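Local coordinates for protein endoribonuclease YbeY (Aquifex aeolicus, PDB 1OZ9) that probably acts as a zinc-dependent, single strand-specific endoribonuclease that matures the 3' end of 16S rRNA and takes part in 70S ribosome quality control, at residues A[110-123]-A[135-147]. Numbering follows the deposited sequence.
Sequences KRLIVHGIVHLLGY and FRELENYVLSKLS
One face of the Phe135 ring carries a methyl of Val118, CG1 standing 3.7 Å from the ring centroid in a CH-pi contact, while an edge of the same ring points at the face of His119. There Phe135 CE1 lies over the centre of the imidazole, an edge-to-face pair. The His115 and Phe135 rings meet obliquely, with Phe135 CZ over one His115 face, offset toward the rim and 3.6 Å from His115 CE1. With CG anti to the backbone N (chi1 -176°), the Phe135 ring reaches both histidines. At the ND1 and CE1 edge of His115 lie Glu139 OE2 and Arg136 NH1: ND1 donates to Glu139 OE2 at 2.8 Å, nearly in the imidazole plane but 28° out of the carboxylate plane, on the syn side. Arg136 NH1 donates to the syn lone pair of Glu139 OE1 in a salt bridge (2.8 Å), and a water bonded to Arg111 O donates to OE2. Helix 105-120 carries the HxxxH histidines, spaced as in the HExxH helix of metalloproteinases but with Gly116 at the glutamate position; His115, His119 and the adjoining His125 are the predicted zinc ligands, which makes Glu139 a likely second-shell residue orienting His115. Replacing Glu139 with a leucine would probably leave His115 ND1 and Arg136 without the carboxylate they share, one oxygen each, and let the imidazole turn. Schellman-type termination at Gly122 brings Tyr123 back to helix 129-147, where Leu138 CD2 lies over its ring face, 3.7 Å from Tyr123 CE1. Farther along, segments 110-120 and 135-147, whose N-to-C directions differ by 135°, mesh by a knob into a hole: Val114 sits among Glu139, Val142, Leu143 and Leu146, with CG1 3.7 Å from Val142 CG1 and CG2 3.9 Å from Leu146 CD2.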
# COMPACT_ATOMS: atom_id res chain seq x y z
N LYS A 110 -7.71 2.91 -1.57
CA LYS A 110 -7.94 1.75 -0.72
C LYS A 110 -7.30 0.50 -1.34
O LYS A 110 -6.58 -0.28 -0.68
CB LYS A 110 -9.44 1.51 -0.51
CG LYS A 110 -9.78 0.27 0.36
CD LYS A 110 -11.29 0.12 0.56
CE LYS A 110 -11.97 -0.36 -0.69
NZ LYS A 110 -13.47 -0.44 -0.56
N ARG A 111 -7.53 0.33 -2.63
CA ARG A 111 -7.01 -0.83 -3.36
C ARG A 111 -5.48 -0.81 -3.42
O ARG A 111 -4.82 -1.87 -3.35
CB ARG A 111 -7.60 -0.89 -4.75
CG ARG A 111 -9.07 -1.40 -4.77
CD ARG A 111 -9.69 -1.45 -6.18
NE ARG A 111 -11.15 -1.54 -6.21
CZ ARG A 111 -11.86 -1.85 -7.31
NH1 ARG A 111 -11.24 -2.13 -8.46
NH2 ARG A 111 -13.20 -1.89 -7.28
N LEU A 112 -4.91 0.38 -3.56
CA LEU A 112 -3.48 0.53 -3.63
C LEU A 112 -2.84 0.27 -2.27
O LEU A 112 -1.72 -0.23 -2.20
CB LEU A 112 -3.10 1.93 -4.15
CG LEU A 112 -3.36 2.11 -5.65
CD1 LEU A 112 -3.21 3.56 -6.06
CD2 LEU A 112 -2.42 1.23 -6.54
N ILE A 113 -3.53 0.65 -1.19
CA ILE A 113 -3.00 0.35 0.15
C ILE A 113 -2.89 -1.15 0.34
O ILE A 113 -1.88 -1.65 0.82
CB ILE A 113 -3.94 0.91 1.21
CG1 ILE A 113 -3.76 2.42 1.28
CG2 ILE A 113 -3.65 0.30 2.61
CD1 ILE A 113 -4.89 3.15 2.02
N VAL A 114 -3.94 -1.87 -0.03
CA VAL A 114 -3.92 -3.34 0.09
C VAL A 114 -2.83 -3.91 -0.80
O VAL A 114 -2.04 -4.77 -0.36
CB VAL A 114 -5.31 -3.92 -0.27
CG1 VAL A 114 -5.31 -5.47 -0.26
CG2 VAL A 114 -6.34 -3.37 0.74
N HIS A 115 -2.76 -3.42 -2.03
CA HIS A 115 -1.74 -3.93 -2.95
C HIS A 115 -0.35 -3.72 -2.33
O HIS A 115 0.50 -4.62 -2.33
CB HIS A 115 -1.86 -3.21 -4.28
CG HIS A 115 -1.03 -3.80 -5.37
ND1 HIS A 115 -1.48 -4.84 -6.18
CD2 HIS A 115 0.22 -3.50 -5.81
CE1 HIS A 115 -0.54 -5.13 -7.06
NE2 HIS A 115 0.50 -4.35 -6.85
N GLY A 116 -0.11 -2.53 -1.78
CA GLY A 116 1.19 -2.21 -1.18
C GLY A 116 1.53 -3.09 0.02
O GLY A 116 2.67 -3.53 0.20
N ILE A 117 0.53 -3.34 0.86
CA ILE A 117 0.75 -4.14 2.07
C ILE A 117 1.11 -5.55 1.68
O ILE A 117 2.03 -6.14 2.27
CB ILE A 117 -0.48 -4.13 2.98
CG1 ILE A 117 -0.62 -2.73 3.58
CG2 ILE A 117 -0.34 -5.18 4.13
CD1 ILE A 117 -1.87 -2.53 4.38
N VAL A 118 0.40 -6.12 0.72
CA VAL A 118 0.70 -7.49 0.30
C VAL A 118 2.14 -7.60 -0.25
O VAL A 118 2.85 -8.58 0.03
CB VAL A 118 -0.33 -8.00 -0.75
CG1 VAL A 118 0.05 -9.44 -1.25
CG2 VAL A 118 -1.76 -7.97 -0.13
N HIS A 119 2.57 -6.59 -1.00
CA HIS A 119 3.95 -6.56 -1.48
C HIS A 119 4.90 -6.53 -0.30
O HIS A 119 5.96 -7.16 -0.33
CB HIS A 119 4.23 -5.30 -2.30
CG HIS A 119 4.00 -5.46 -3.76
ND1 HIS A 119 4.89 -6.11 -4.58
CD2 HIS A 119 2.97 -5.06 -4.54
CE1 HIS A 119 4.42 -6.11 -5.82
NE2 HIS A 119 3.26 -5.47 -5.82
N LEU A 120 4.52 -5.77 0.72
CA LEU A 120 5.39 -5.61 1.89
C LEU A 120 5.57 -6.90 2.67
O LEU A 120 6.57 -7.07 3.37
CB LEU A 120 4.80 -4.59 2.86
CG LEU A 120 5.32 -3.17 2.96
CD1 LEU A 120 4.77 -2.54 4.26
CD2 LEU A 120 6.82 -3.14 2.97
N LEU A 121 4.59 -7.79 2.56
CA LEU A 121 4.66 -9.07 3.23
C LEU A 121 5.49 -10.05 2.42
O LEU A 121 5.61 -11.23 2.78
CB LEU A 121 3.27 -9.64 3.49
CG LEU A 121 2.49 -8.74 4.45
CD1 LEU A 121 1.11 -9.31 4.65
CD2 LEU A 121 3.25 -8.57 5.81
N GLY A 122 6.04 -9.60 1.30
CA GLY A 122 6.94 -10.45 0.54
C GLY A 122 6.36 -11.24 -0.62
O GLY A 122 6.94 -12.22 -1.06
N TYR A 123 5.21 -10.81 -1.13
CA TYR A 123 4.64 -11.48 -2.30
C TYR A 123 4.89 -10.57 -3.49
O TYR A 123 4.97 -9.35 -3.33
CB TYR A 123 3.13 -11.66 -2.13
CG TYR A 123 2.73 -12.56 -0.97
CD1 TYR A 123 2.80 -12.10 0.34
CD2 TYR A 123 2.29 -13.85 -1.19
CE1 TYR A 123 2.46 -12.92 1.40
CE2 TYR A 123 1.93 -14.69 -0.13
CZ TYR A 123 2.01 -14.20 1.15
OH TYR A 123 1.66 -15.00 2.21
N PHE A 135 -0.33 -14.05 -4.70
CA PHE A 135 -0.45 -12.63 -4.44
C PHE A 135 -1.91 -12.21 -4.55
O PHE A 135 -2.47 -11.55 -3.67
CB PHE A 135 0.38 -11.82 -5.44
CG PHE A 135 0.38 -10.33 -5.17
CD1 PHE A 135 1.50 -9.70 -4.61
CD2 PHE A 135 -0.73 -9.57 -5.46
CE1 PHE A 135 1.51 -8.34 -4.36
CE2 PHE A 135 -0.73 -8.19 -5.18
CZ PHE A 135 0.38 -7.58 -4.64
N ARG A 136 -2.52 -12.59 -5.66
CA ARG A 136 -3.90 -12.22 -5.94
C ARG A 136 -4.88 -12.85 -4.97
O ARG A 136 -5.76 -12.17 -4.51
CB ARG A 136 -4.29 -12.57 -7.38
CG ARG A 136 -3.60 -11.70 -8.43
CD ARG A 136 -3.69 -10.18 -8.24
NE ARG A 136 -3.14 -9.50 -9.43
CZ ARG A 136 -2.75 -8.22 -9.49
NH1 ARG A 136 -2.86 -7.43 -8.43
NH2 ARG A 136 -2.27 -7.73 -10.64
N GLU A 137 -4.74 -14.13 -4.66
CA GLU A 137 -5.61 -14.71 -3.63
C GLU A 137 -5.55 -13.88 -2.30
O GLU A 137 -6.58 -13.53 -1.74
CB GLU A 137 -5.30 -16.20 -3.42
CG GLU A 137 -5.59 -17.05 -4.66
CD GLU A 137 -5.36 -18.54 -4.45
OE1 GLU A 137 -4.59 -18.88 -3.52
OE2 GLU A 137 -5.96 -19.36 -5.21
N LEU A 138 -4.35 -13.50 -1.85
CA LEU A 138 -4.25 -12.73 -0.60
C LEU A 138 -4.85 -11.33 -0.71
O LEU A 138 -5.55 -10.84 0.18
CB LEU A 138 -2.79 -12.63 -0.14
CG LEU A 138 -2.65 -12.19 1.31
CD1 LEU A 138 -3.41 -13.21 2.17
CD2 LEU A 138 -1.18 -12.15 1.70
N GLU A 139 -4.59 -10.68 -1.83
CA GLU A 139 -5.12 -9.36 -2.05
C GLU A 139 -6.66 -9.39 -2.11
O GLU A 139 -7.34 -8.55 -1.51
CB GLU A 139 -4.53 -8.87 -3.37
CG GLU A 139 -4.97 -7.50 -3.80
CD GLU A 139 -4.28 -7.07 -5.08
OE1 GLU A 139 -4.21 -7.90 -6.01
OE2 GLU A 139 -3.81 -5.92 -5.15
N ASN A 140 -7.19 -10.36 -2.86
CA ASN A 140 -8.64 -10.55 -2.94
C ASN A 140 -9.25 -10.83 -1.57
O ASN A 140 -10.24 -10.21 -1.19
CB ASN A 140 -8.96 -11.64 -3.95
CG ASN A 140 -8.88 -11.13 -5.37
OD1 ASN A 140 -8.74 -9.94 -5.57
ND2 ASN A 140 -8.98 -12.00 -6.35
N TYR A 141 -8.64 -11.72 -0.80
CA TYR A 141 -9.11 -11.97 0.57
C TYR A 141 -9.18 -10.69 1.40
O TYR A 141 -10.18 -10.43 2.07
CB TYR A 141 -8.22 -13.00 1.27
CG TYR A 141 -8.57 -13.28 2.73
CD1 TYR A 141 -9.58 -14.17 3.06
CD2 TYR A 141 -7.89 -12.64 3.77
CE1 TYR A 141 -9.90 -14.43 4.38
CE2 TYR A 141 -8.20 -12.91 5.11
CZ TYR A 141 -9.21 -13.80 5.40
OH TYR A 141 -9.55 -14.09 6.71
N VAL A 142 -8.12 -9.88 1.39
CA VAL A 142 -8.10 -8.68 2.21
C VAL A 142 -9.17 -7.70 1.73
O VAL A 142 -9.93 -7.13 2.53
CB VAL A 142 -6.71 -8.03 2.20
CG1 VAL A 142 -6.76 -6.67 2.89
CG2 VAL A 142 -5.70 -8.97 2.89
N LEU A 143 -9.27 -7.53 0.41
CA LEU A 143 -10.29 -6.67 -0.16
C LEU A 143 -11.68 -7.12 0.29
O LEU A 143 -12.52 -6.30 0.65
CB LEU A 143 -10.21 -6.65 -1.69
CG LEU A 143 -9.00 -5.89 -2.26
CD1 LEU A 143 -8.82 -6.22 -3.77
CD2 LEU A 143 -9.15 -4.40 -2.04
N SER A 144 -11.93 -8.43 0.28
CA SER A 144 -13.22 -8.93 0.70
C SER A 144 -13.51 -8.57 2.17
O SER A 144 -14.66 -8.34 2.56
CB SER A 144 -13.33 -10.44 0.47
OG SER A 144 -12.61 -11.16 1.45
N LYS A 145 -12.45 -8.51 2.97
CA LYS A 145 -12.61 -8.19 4.39
C LYS A 145 -12.86 -6.70 4.61
O LYS A 145 -13.44 -6.31 5.64
CB LYS A 145 -11.38 -8.63 5.18
CG LYS A 145 -11.22 -10.13 5.29
CD LYS A 145 -12.13 -10.71 6.38
CE LYS A 145 -12.50 -12.13 6.04
NZ LYS A 145 -13.38 -12.77 7.09
N LEU A 146 -12.41 -5.87 3.68
CA LEU A 146 -12.63 -4.43 3.75
C LEU A 146 -13.95 -4.04 3.07
O LEU A 146 -14.45 -2.93 3.27
CB LEU A 146 -11.45 -3.67 3.13
CG LEU A 146 -10.25 -3.33 4.05
CD1 LEU A 146 -9.64 -4.55 4.67
CD2 LEU A 146 -9.21 -2.54 3.28
N SER A 147 -14.51 -4.95 2.29
CA SER A 147 -15.81 -4.70 1.66
C SER A 147 -16.85 -4.98 2.73
O SER A 147 -17.65 -4.11 3.08
CB SER A 147 -16.04 -5.67 0.51
OG SER A 147 -16.58 -6.90 0.99
O HOH W 1 -12.87 -3.67 -0.50
O HOH W 2 -5.77 -4.18 -4.43